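Local coordinates for type III secretion system effector HopBA1 (Pseudomonas syringae pv. aptata, PDB 5T09), which acts as a virulence factor that the Arabidopsis TIR-only protein RBA1 recognises, enhancing RBA1 self-association and so triggering plant cell death, at residues 99-104 with 119-124; 134-139 with 174-179; 147-150 with 154-157; 167-172 with 191-196; 212-215 with 221-224. All blocks are in the same frame, centred on the assembly; numbering follows the deposited sequence.

Contact 1: 99-104 with 119-124; sequences DGKSAV and WLDKVS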
# COMPACT_ATOMS: atom_id res chain seq x y z
N ASP A 99 17.88 -0.81 12.36
CA ASP A 99 19.24 -0.72 11.85
C ASP A 99 19.37 0.31 10.73
O ASP A 99 20.45 0.88 10.54
CB ASP A 99 19.71 -2.10 11.37
CG ASP A 99 20.07 -3.03 12.52
OD1 ASP A 99 20.44 -2.52 13.60
OD2 ASP A 99 19.98 -4.26 12.34
N GLY A 100 18.29 0.55 9.99
CA GLY A 100 18.24 1.64 9.04
C GLY A 100 17.90 1.17 7.64
O GLY A 100 17.68 -0.01 7.38
N LYS A 101 17.88 2.15 6.73
CA LYS A 101 17.48 1.89 5.35
C LYS A 101 18.27 0.74 4.74
O LYS A 101 17.71 -0.10 4.03
CB LYS A 101 17.66 3.15 4.51
CG LYS A 101 17.21 3.00 3.06
CD LYS A 101 17.64 4.18 2.20
CE LYS A 101 19.14 4.14 1.91
NZ LYS A 101 19.55 5.17 0.93
N SER A 102 19.58 0.70 5.00
CA SER A 102 20.41 -0.33 4.39
C SER A 102 20.00 -1.72 4.86
O SER A 102 20.02 -2.68 4.09
CB SER A 102 21.88 -0.06 4.71
OG SER A 102 22.25 1.25 4.34
N ALA A 103 19.62 -1.85 6.14
CA ALA A 103 19.20 -3.14 6.66
C ALA A 103 17.87 -3.57 6.07
O ALA A 103 17.68 -4.75 5.75
CB ALA A 103 19.11 -3.07 8.19
N VAL A 104 16.92 -2.64 5.93
CA VAL A 104 15.61 -2.99 5.38
C VAL A 104 15.75 -3.51 3.96
O VAL A 104 15.10 -4.48 3.57
CB VAL A 104 14.66 -1.78 5.47
CG1 VAL A 104 13.35 -2.05 4.73
CG2 VAL A 104 14.38 -1.43 6.92
N TRP A 119 14.04 0.97 -6.95
CA TRP A 119 12.73 0.88 -6.34
C TRP A 119 12.82 0.26 -4.95
O TRP A 119 12.22 0.77 -3.99
CB TRP A 119 11.79 0.08 -7.23
CG TRP A 119 10.43 -0.12 -6.65
CD1 TRP A 119 9.39 0.76 -6.65
CD2 TRP A 119 9.96 -1.30 -5.99
NE1 TRP A 119 8.30 0.21 -6.03
CE2 TRP A 119 8.62 -1.05 -5.61
CE3 TRP A 119 10.53 -2.53 -5.68
CZ2 TRP A 119 7.85 -2.00 -4.94
CZ3 TRP A 119 9.76 -3.47 -5.01
CH2 TRP A 119 8.44 -3.20 -4.65
N LEU A 120 13.56 -0.83 -4.81
CA LEU A 120 13.72 -1.45 -3.49
C LEU A 120 14.35 -0.47 -2.52
O LEU A 120 13.99 -0.44 -1.33
CB LEU A 120 14.55 -2.72 -3.59
CG LEU A 120 14.54 -3.58 -2.31
CD1 LEU A 120 13.17 -4.21 -2.10
CD2 LEU A 120 15.62 -4.65 -2.34
N ASP A 121 15.30 0.34 -2.99
CA ASP A 121 15.88 1.38 -2.14
C ASP A 121 14.82 2.38 -1.70
O ASP A 121 14.74 2.75 -0.53
CB ASP A 121 17.01 2.08 -2.88
CG ASP A 121 17.72 3.11 -2.03
OD1 ASP A 121 17.28 4.28 -2.01
OD2 ASP A 121 18.72 2.75 -1.37
N LYS A 122 13.98 2.84 -2.65
CA LYS A 122 12.95 3.81 -2.31
C LYS A 122 11.89 3.20 -1.40
O LYS A 122 11.38 3.87 -0.49
CB LYS A 122 12.30 4.37 -3.58
CG LYS A 122 13.23 5.25 -4.42
CD LYS A 122 13.71 6.46 -3.63
CE LYS A 122 14.33 7.52 -4.52
NZ LYS A 122 14.73 8.72 -3.72
N VAL A 123 11.53 1.93 -1.63
CA VAL A 123 10.60 1.26 -0.72
C VAL A 123 11.18 1.23 0.69
O VAL A 123 10.49 1.53 1.67
CB VAL A 123 10.28 -0.16 -1.23
CG1 VAL A 123 9.46 -0.94 -0.20
CG2 VAL A 123 9.53 -0.09 -2.55
N SER A 124 12.46 0.86 0.81
CA SER A 124 13.10 0.83 2.12
C SER A 124 13.11 2.20 2.77
O SER A 124 12.83 2.34 3.96
CB SER A 124 14.52 0.28 1.99
OG SER A 124 14.51 -1.01 1.41
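Ser124 meets Lys101 and Val104 where two helices of the EreA/ChaN-like alpha-beta fold pack together, the N-terminal turn of helix 101-112 lying against the first half of helix 117-132. Val104, pointing toward its partner helix, uses one branch: CG1 rests 3.7 Å from OG of Ser124 and about as far from its CB. Beside it, Ser124 CB also lies against the carbonyl O of Lys101, and the Lys101 side chain adds CG at 4.0 Å from the same Ser124 CB. The small serine thus lets the backbones come close, with CA of Lys101 and CA of Ser124 5.5 Å apart. Toward the surface, the lysine chain starts opposite its backbone N (chi1 -177°), bends at chi3 and carries its ammonium group to Asp121. The salt bridge there is long: NZ stands 3.4 Å from OD2 of Asp121, and the hydrogen bond within it is weak. In a second shell, Lys101 also touches Glu125 and Cys128, one and two turns further along the helix from Asp121, while Val104 leans on Leu127 and Cys128. Leu120 extends the interface to Lys105, Leu108 and Trp112. Gly100 precedes helix 101-112 as its N-cap, and its positive phi follows directly on the end of helix 90-99, a backbone shape suited to glycine. What fixes the buried Ser124 hydroxyl is its own helix: OG donates to the carbonyl O of Leu120 at 2.8 Å, and Ser124 N reaches that oxygen from the opposite face of the carbonyl plane.

Contact 2: 134-139 with 174-179; sequences GIYVSG and TREASA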
# COMPACT_ATOMS: atom_id res chain seq x y z
N GLY A 134 7.02 7.93 13.65
CA GLY A 134 6.12 7.47 14.69
C GLY A 134 5.03 6.53 14.22
O GLY A 134 4.08 6.28 14.97
N ILE A 135 5.12 6.02 12.99
CA ILE A 135 4.12 5.11 12.44
C ILE A 135 4.63 3.68 12.60
O ILE A 135 5.76 3.36 12.22
CB ILE A 135 3.83 5.43 10.96
CG1 ILE A 135 3.26 6.84 10.83
CG2 ILE A 135 2.87 4.40 10.37
CD1 ILE A 135 3.13 7.31 9.39
N TYR A 136 3.78 2.82 13.16
CA TYR A 136 4.09 1.40 13.28
C TYR A 136 3.98 0.73 11.91
O TYR A 136 2.91 0.73 11.29
CB TYR A 136 3.15 0.75 14.29
CG TYR A 136 3.26 -0.75 14.41
CD1 TYR A 136 4.48 -1.40 14.32
CD2 TYR A 136 2.12 -1.53 14.64
CE1 TYR A 136 4.58 -2.78 14.44
CE2 TYR A 136 2.21 -2.90 14.76
CZ TYR A 136 3.43 -3.52 14.66
OH TYR A 136 3.52 -4.89 14.78
N VAL A 137 5.09 0.16 11.43
CA VAL A 137 5.15 -0.51 10.14
C VAL A 137 5.14 -2.02 10.38
O VAL A 137 6.00 -2.54 11.10
CB VAL A 137 6.40 -0.10 9.35
CG1 VAL A 137 6.34 -0.67 7.93
CG2 VAL A 137 6.56 1.41 9.31
N SER A 138 4.20 -2.72 9.76
CA SER A 138 4.09 -4.16 9.93
C SER A 138 3.82 -4.81 8.58
O SER A 138 3.50 -4.14 7.59
CB SER A 138 2.99 -4.54 10.93
OG SER A 138 1.71 -4.27 10.38
N GLY A 139 3.96 -6.13 8.55
CA GLY A 139 3.77 -6.90 7.33
C GLY A 139 2.41 -7.58 7.29
O GLY A 139 1.84 -7.94 8.32
N THR A 174 -5.39 -5.94 10.38
CA THR A 174 -6.26 -5.68 11.51
C THR A 174 -5.55 -5.95 12.83
O THR A 174 -5.54 -5.11 13.73
CB THR A 174 -7.52 -6.54 11.40
OG1 THR A 174 -8.23 -6.21 10.21
CG2 THR A 174 -8.42 -6.33 12.61
N ARG A 175 -4.96 -7.14 12.95
CA ARG A 175 -4.29 -7.52 14.19
C ARG A 175 -3.28 -6.46 14.62
O ARG A 175 -3.24 -6.06 15.79
CB ARG A 175 -3.59 -8.87 14.00
CG ARG A 175 -2.88 -9.40 15.25
CD ARG A 175 -1.84 -10.45 14.88
NE ARG A 175 -2.45 -11.74 14.56
CZ ARG A 175 -2.49 -12.79 15.38
NH1 ARG A 175 -1.95 -12.73 16.59
NH2 ARG A 175 -3.06 -13.91 14.99
N GLU A 176 -2.44 -6.01 13.69
CA GLU A 176 -1.36 -5.10 14.06
C GLU A 176 -1.86 -3.68 14.31
O GLU A 176 -1.30 -2.98 15.15
CB GLU A 176 -0.28 -5.12 12.98
CG GLU A 176 0.43 -6.46 12.84
CD GLU A 176 0.81 -7.06 14.19
OE1 GLU A 176 1.29 -6.30 15.06
OE2 GLU A 176 0.61 -8.28 14.38
N ALA A 177 -2.90 -3.24 13.59
CA ALA A 177 -3.51 -1.96 13.91
C ALA A 177 -4.04 -1.95 15.34
O ALA A 177 -3.80 -1.00 16.10
CB ALA A 177 -4.63 -1.65 12.91
N SER A 178 -4.76 -3.01 15.72
CA SER A 178 -5.30 -3.08 17.07
C SER A 178 -4.19 -3.20 18.11
O SER A 178 -4.32 -2.65 19.21
CB SER A 178 -6.25 -4.27 17.19
OG SER A 178 -7.32 -4.17 16.26
N ALA A 179 -3.10 -3.89 17.78
CA ALA A 179 -2.03 -4.11 18.75
C ALA A 179 -1.39 -2.81 19.21
O ALA A 179 -0.75 -2.80 20.28
CB ALA A 179 -0.97 -5.04 18.15
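Tyr136 and Glu176 carry the close part of this contact, which brings strand 136-141, at one border of the sheet, against the last turns of helix 166-179. The phenol OH donates a short hydrogen bond, 2.7 Å, to OE1 of Glu176. It meets the carboxylate from above, 45° out of its plane, and the ring and carboxylate planes stand 76° apart. The edge of the same ring, through CE2, also faces the backbone O of Glu176 at 3.5 Å, so the tyrosine touches both ends of this residue. A bend at chi2 (-45°) turns the carboxylate toward the phenol OH of Tyr136, while CB and CG stay beside Ser138, whose OG lies 3.4 Å from CB of Glu176. That hydroxyl is buried, and its polar partner is His79 on the adjoining strand 77-82; the His79 ring also meets that of Tyr136. The second carboxylate oxygen, OE2, is hydrogen-bonded to His87, so each oxygen of the group has its own partner. The other side of the helix is much looser: Arg175 and Ser178 are exposed, and Ser178 OG turns back to the carbonyl O of Thr174 within its own helix. The polar tyrosine-glutamate link is this protein's own detail; the helix laid on the edge strand is the helix-on-sheet layering of a parallel alpha-beta fold.

Contact 3: 147-150 with 154-157; sequences DQPK and QKIL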
# COMPACT_ATOMS: atom_id res chain seq x y z
N ASP A 147 3.88 -20.97 -9.75
CA ASP A 147 4.80 -20.90 -10.87
C ASP A 147 4.53 -19.64 -11.70
O ASP A 147 3.50 -18.97 -11.57
CB ASP A 147 4.68 -22.14 -11.75
CG ASP A 147 5.48 -23.31 -11.21
OD1 ASP A 147 5.74 -23.34 -9.99
OD2 ASP A 147 5.84 -24.20 -12.01
N GLN A 148 5.49 -19.33 -12.56
CA GLN A 148 5.35 -18.17 -13.44
C GLN A 148 4.29 -18.46 -14.49
O GLN A 148 4.36 -19.48 -15.18
CB GLN A 148 6.69 -17.85 -14.10
CG GLN A 148 6.75 -16.47 -14.74
CD GLN A 148 6.70 -15.35 -13.72
OE1 GLN A 148 6.68 -15.60 -12.51
NE2 GLN A 148 6.68 -14.12 -14.20
N PRO A 149 3.29 -17.59 -14.66
CA PRO A 149 2.23 -17.87 -15.64
C PRO A 149 2.69 -17.55 -17.05
O PRO A 149 3.21 -16.47 -17.32
CB PRO A 149 1.09 -16.94 -15.20
CG PRO A 149 1.79 -15.78 -14.59
CD PRO A 149 3.05 -16.31 -13.96
N LYS A 150 2.48 -18.50 -17.96
CA LYS A 150 2.82 -18.33 -19.37
C LYS A 150 1.60 -18.34 -20.28
O LYS A 150 1.45 -17.46 -21.12
CB LYS A 150 3.80 -19.44 -19.81
CG LYS A 150 5.19 -19.30 -19.22
CD LYS A 150 5.95 -18.14 -19.83
CE LYS A 150 7.32 -17.97 -19.19
NZ LYS A 150 7.23 -17.56 -17.77
N GLN A 154 -3.17 -19.66 -17.27
CA GLN A 154 -2.27 -19.57 -16.12
C GLN A 154 -2.20 -18.14 -15.59
O GLN A 154 -2.23 -17.92 -14.37
CB GLN A 154 -0.87 -20.07 -16.50
CG GLN A 154 -0.78 -21.58 -16.68
CD GLN A 154 0.60 -22.03 -17.15
OE1 GLN A 154 1.48 -21.21 -17.40
NE2 GLN A 154 0.79 -23.34 -17.27
N LYS A 155 -2.10 -17.16 -16.48
CA LYS A 155 -2.09 -15.76 -16.05
C LYS A 155 -3.35 -15.44 -15.25
O LYS A 155 -3.29 -14.71 -14.25
CB LYS A 155 -1.98 -14.83 -17.25
CG LYS A 155 -0.58 -14.28 -17.51
CD LYS A 155 0.15 -15.08 -18.57
CE LYS A 155 1.37 -14.32 -19.07
NZ LYS A 155 1.95 -14.95 -20.29
N ILE A 156 -4.50 -15.97 -15.68
CA ILE A 156 -5.74 -15.68 -14.98
C ILE A 156 -5.78 -16.41 -13.64
O ILE A 156 -6.07 -15.81 -12.60
CB ILE A 156 -6.95 -16.05 -15.86
CG1 ILE A 156 -6.94 -15.19 -17.13
CG2 ILE A 156 -8.26 -15.86 -15.11
CD1 ILE A 156 -7.86 -15.68 -18.22
N LEU A 157 -5.47 -17.71 -13.64
CA LEU A 157 -5.47 -18.47 -12.39
C LEU A 157 -4.49 -17.88 -11.39
O LEU A 157 -4.78 -17.80 -10.20
CB LEU A 157 -5.14 -19.94 -12.66
CG LEU A 157 -6.23 -20.77 -13.33
CD1 LEU A 157 -5.66 -22.10 -13.80
CD2 LEU A 157 -7.39 -21.00 -12.38
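The carbonyl O of Lys150 accepts a 2.7 Å hydrogen bond from NZ of Lys155, the shorter of two polar links between the 147-150 loop and the first turns of helix 152-163. The ammonium group does not follow a lone pair: it sits above the carbonyl plane, 39° out of it. A bend at chi2 (98°) swings the lysine chain back over the loop, and CE passes 3.3 Å from the carbonyl O of Pro149 on the way. The second link runs in the reverse sense. Lys150 N donates to OE1 of Gln154 at 2.9 Å, nearly straight at 168° and in the carbonyl plane of the side-chain amide. Beside these bonds, Pro149 presses its ring on the helix backbone, with CB 3.4 Å from Lys155 N. The ring and the lysine chain cross at about a right angle, where CB of Pro149 meets CG of Lys155. Further back, Thr151 OG1 accepts a hydrogen bond from Gln154 N at the start of the helix. In this surface contact, with most of its residues exposed, the reciprocal side-chain-to-backbone bonds are consistent with holding the path of the chain as it enters the helix.

Contact 4: 167-172 with 191-196; sequences VAWDAA and AGHFSN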
# COMPACT_ATOMS: atom_id res chain seq x y z
N VAL A 167 -7.97 -12.11 2.31
CA VAL A 167 -8.55 -12.37 3.62
C VAL A 167 -7.46 -12.43 4.68
O VAL A 167 -7.67 -12.01 5.83
CB VAL A 167 -9.40 -13.65 3.59
CG1 VAL A 167 -8.52 -14.89 3.38
CG2 VAL A 167 -10.22 -13.78 4.84
N ALA A 168 -6.28 -12.95 4.33
CA ALA A 168 -5.19 -13.07 5.29
C ALA A 168 -4.43 -11.76 5.43
O ALA A 168 -4.02 -11.39 6.54
CB ALA A 168 -4.24 -14.19 4.87
N TRP A 169 -4.21 -11.05 4.32
CA TRP A 169 -3.67 -9.70 4.39
C TRP A 169 -4.50 -8.84 5.35
O TRP A 169 -3.95 -8.09 6.17
CB TRP A 169 -3.68 -9.05 3.01
CG TRP A 169 -2.58 -9.45 2.08
CD1 TRP A 169 -1.72 -10.50 2.21
CD2 TRP A 169 -2.24 -8.79 0.87
NE1 TRP A 169 -0.85 -10.53 1.14
CE2 TRP A 169 -1.15 -9.49 0.30
CE3 TRP A 169 -2.74 -7.67 0.20
CZ2 TRP A 169 -0.57 -9.11 -0.90
CZ3 TRP A 169 -2.16 -7.30 -0.99
CH2 TRP A 169 -1.08 -8.01 -1.53
N ASP A 170 -5.82 -8.94 5.24
CA ASP A 170 -6.71 -8.13 6.07
C ASP A 170 -6.62 -8.53 7.53
O ASP A 170 -6.59 -7.66 8.42
CB ASP A 170 -8.14 -8.26 5.55
CG ASP A 170 -9.14 -7.47 6.37
OD1 ASP A 170 -9.21 -6.24 6.21
OD2 ASP A 170 -9.87 -8.10 7.16
N ALA A 171 -6.54 -9.83 7.81
CA ALA A 171 -6.43 -10.28 9.19
C ALA A 171 -5.15 -9.78 9.84
O ALA A 171 -5.14 -9.39 11.01
CB ALA A 171 -6.51 -11.81 9.25
N ALA A 172 -4.04 -9.80 9.09
CA ALA A 172 -2.77 -9.34 9.63
C ALA A 172 -2.77 -7.83 9.83
O ALA A 172 -2.24 -7.33 10.83
CB ALA A 172 -1.62 -9.75 8.71
N ALA A 191 -1.83 -3.26 -6.45
CA ALA A 191 -3.12 -2.70 -6.82
C ALA A 191 -4.08 -3.77 -7.34
O ALA A 191 -5.30 -3.61 -7.21
CB ALA A 191 -2.93 -1.61 -7.87
N GLY A 192 -3.56 -4.84 -7.92
CA GLY A 192 -4.43 -5.91 -8.39
C GLY A 192 -5.30 -6.49 -7.29
O GLY A 192 -6.38 -7.01 -7.57
N HIS A 193 -4.86 -6.40 -6.04
CA HIS A 193 -5.63 -6.92 -4.93
C HIS A 193 -6.82 -6.04 -4.57
O HIS A 193 -7.72 -6.49 -3.86
CB HIS A 193 -4.73 -7.10 -3.70
CG HIS A 193 -3.70 -8.17 -3.87
ND1 HIS A 193 -3.77 -9.38 -3.22
CD2 HIS A 193 -2.57 -8.21 -4.62
CE1 HIS A 193 -2.73 -10.13 -3.56
NE2 HIS A 193 -1.99 -9.44 -4.41
N PHE A 194 -6.85 -4.80 -5.06
CA PHE A 194 -7.86 -3.82 -4.68
C PHE A 194 -8.83 -3.51 -5.81
O PHE A 194 -9.49 -2.46 -5.78
CB PHE A 194 -7.18 -2.54 -4.20
CG PHE A 194 -6.12 -2.75 -3.16
CD1 PHE A 194 -6.19 -3.82 -2.28
CD2 PHE A 194 -5.04 -1.88 -3.06
CE1 PHE A 194 -5.21 -4.01 -1.32
CE2 PHE A 194 -4.07 -2.07 -2.10
CZ PHE A 194 -4.15 -3.14 -1.23
N SER A 195 -8.94 -4.38 -6.80
CA SER A 195 -9.88 -4.16 -7.89
C SER A 195 -11.32 -4.31 -7.39
O SER A 195 -11.58 -4.88 -6.33
CB SER A 195 -9.62 -5.13 -9.04
OG SER A 195 -9.83 -6.47 -8.63
N ASN A 196 -12.26 -3.78 -8.18
CA ASN A 196 -13.68 -3.84 -7.87
C ASN A 196 -13.94 -3.45 -6.42
O ASN A 196 -14.68 -4.11 -5.68
CB ASN A 196 -14.24 -5.23 -8.16
CG ASN A 196 -14.14 -5.61 -9.63
OD1 ASN A 196 -14.84 -5.05 -10.47
ND2 ASN A 196 -13.26 -6.56 -9.94
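The loop that follows strand 184-190, at the C-terminal ends of the parallel strands, meets helix 166-179 through a stack of two aromatic rings. Trp169 and His193 lie face to face, the six-membered ring of the indole and the imidazole having centroids 3.9 Å apart and planes 20° from parallel. The overlap is offset: CH2 of Trp169 sits over the centre of the imidazole, 3.2 Å above its plane, whereas His193 covers the indole toward its rim. The closest pair is CH2 of Trp169 and NE2 of His193, at 3.3 Å. Both side chains leave their backbones opposite the carbonyl carbon (chi1 -79° for Trp169), and they cross at about a right angle although the rings end up nearly parallel. The loop thus continues a strand of the parallel core of this EreA/ChaN-like fold, and one nitrogen of each stacked ring has a partner. NE1 of Trp169 bonds to Asp141 OD1, at the end of strand 136-141, and ND1 of His193 to Asn166 OD1 at the start of the tryptophan's own helix; these bonds limit how far either ring can turn. Arg162 of helix 152-163 packs on both. Phe194 adds a lighter apolar touch, CE1 lying 4.5 Å from CZ3 of Trp169 at the indole edge. Its ring also meets Tyr51 and packs on Pro202, which with Asp200 and Met205 binds the potassium ion, about 9 Å from the Phe194 side chain.

Contact 5: 212-215 with 221-224; sequences SFDL and SRIN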
# COMPACT_ATOMS: atom_id res chain seq x y z
N SER A 212 -5.43 4.73 -6.51
CA SER A 212 -4.71 4.23 -7.66
C SER A 212 -3.84 5.35 -8.22
O SER A 212 -3.94 6.50 -7.80
CB SER A 212 -5.67 3.71 -8.74
OG SER A 212 -6.44 4.77 -9.27
N PHE A 213 -2.99 5.01 -9.18
CA PHE A 213 -2.03 5.96 -9.72
C PHE A 213 -2.10 6.01 -11.24
O PHE A 213 -2.13 4.96 -11.90
CB PHE A 213 -0.61 5.62 -9.27
CG PHE A 213 -0.41 5.80 -7.80
CD1 PHE A 213 -0.08 7.04 -7.29
CD2 PHE A 213 -0.59 4.75 -6.93
CE1 PHE A 213 0.09 7.23 -5.93
CE2 PHE A 213 -0.42 4.92 -5.57
CZ PHE A 213 -0.08 6.16 -5.07
N ASP A 214 -2.13 7.22 -11.77
CA ASP A 214 -2.03 7.49 -13.20
C ASP A 214 -0.64 8.07 -13.45
O ASP A 214 -0.39 9.24 -13.17
CB ASP A 214 -3.13 8.45 -13.65
CG ASP A 214 -2.92 8.98 -15.06
OD1 ASP A 214 -2.11 8.39 -15.80
OD2 ASP A 214 -3.57 9.98 -15.41
N LEU A 215 0.27 7.23 -13.96
CA LEU A 215 1.64 7.64 -14.21
C LEU A 215 1.88 8.03 -15.67
O LEU A 215 3.02 7.99 -16.14
CB LEU A 215 2.60 6.52 -13.80
CG LEU A 215 2.44 5.99 -12.38
CD1 LEU A 215 3.43 4.87 -12.10
CD2 LEU A 215 2.58 7.10 -11.35
N SER A 221 -4.72 14.45 -10.57
CA SER A 221 -5.37 13.71 -9.50
C SER A 221 -6.87 13.95 -9.55
O SER A 221 -7.33 15.07 -9.75
CB SER A 221 -4.80 14.13 -8.15
OG SER A 221 -3.39 13.94 -8.12
N ARG A 222 -7.64 12.87 -9.37
CA ARG A 222 -9.07 12.95 -9.65
C ARG A 222 -9.79 11.79 -8.98
O ARG A 222 -9.18 10.81 -8.56
CB ARG A 222 -9.32 12.91 -11.16
CG ARG A 222 -8.84 11.61 -11.80
CD ARG A 222 -8.71 11.73 -13.31
NE ARG A 222 -8.30 10.46 -13.91
CZ ARG A 222 -7.05 10.11 -14.17
NH1 ARG A 222 -6.80 8.92 -14.71
NH2 ARG A 222 -6.04 10.93 -13.91
N ILE A 223 -11.11 11.92 -8.90
CA ILE A 223 -11.96 10.79 -8.55
C ILE A 223 -12.01 9.83 -9.73
O ILE A 223 -12.05 10.26 -10.89
CB ILE A 223 -13.36 11.27 -8.14
CG1 ILE A 223 -13.29 11.97 -6.78
CG2 ILE A 223 -14.36 10.11 -8.10
CD1 ILE A 223 -14.55 12.74 -6.41
N ASN A 224 -12.01 8.53 -9.45
CA ASN A 224 -12.00 7.53 -10.51
C ASN A 224 -13.41 7.32 -11.03
O ASN A 224 -14.31 6.94 -10.26
CB ASN A 224 -11.41 6.21 -10.02
CG ASN A 224 -11.44 5.14 -11.08
OD1 ASN A 224 -11.54 5.43 -12.28
ND2 ASN A 224 -11.36 3.88 -10.67
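Asp214 and Arg222 join the end of strand 209-214 to the short strand 222-223 by a salt bridge between side chains. The arginine starts from a tight conformation, its CG lodged between the backbone N and the carbonyl carbon (chi1 62°). From there the chain runs straight to NE, which carries the guanidinium across to the aspartate. Asp214 starts differently, CG turned away from its backbone N (chi1 169°), and its CB points toward the other strand, bringing OD2 forward. OD2 of Asp214 accepts from NH2 of Arg222 at 3.0 Å through its anti lone pair, the one on the side away from the other carboxylate oxygen. NH1 of Arg222 adds a weak bond to that same OD2, at 3.5 Å. One carboxylate oxygen therefore serves both nitrogens, unlike a two-oxygen, side-by-side pairing. The planes of the two groups agree: they stand 83° apart, with the carboxylate at the edge of the guanidinium. The remaining oxygen, OD1, is taken by Thr216 OG1 just beyond the strand, while NH2 also donates to the carbonyl O of Ser220; these two bonds steady the ends of the bridge. The two strands are not direct neighbours. Strand 232-235 runs between them, hydrogen-bonded to Asp214 through Ile234 and to Arg222 through Val233, and CA of Asp214 and CA of Ser221 are 8.0 Å apart. Asp214 packs on Val233 of the strand between, and the ion pair spans that strand: a cross-strand salt bridge at the border of a mixed beta-sheet.

How the contacts relate
Along the chain contact 1 comes first, in series with the others; contact 3 is nested inside the loop closed by contact 2, contacts 2 and 4 alternate their segments, and contact 5 follows last. Contacts 2 and 4 share helix 166-179 and touch, Gly139 O lying 3.9 Å from Ala172 CB, with centres about 16 Å apart. Contacts 2 and 5 reach the same seven-stranded sheet near its two borders, about 27 Å between centres and on opposite sides of the chain's centre. Contact 1 joins two helices, about 24 Å from contact 4 between centres, while contact 3 lies at the surface, about 32 Å from contact 2 between centres. They thus sample the helix, loop and sheet-border packing of one alpha-beta fold.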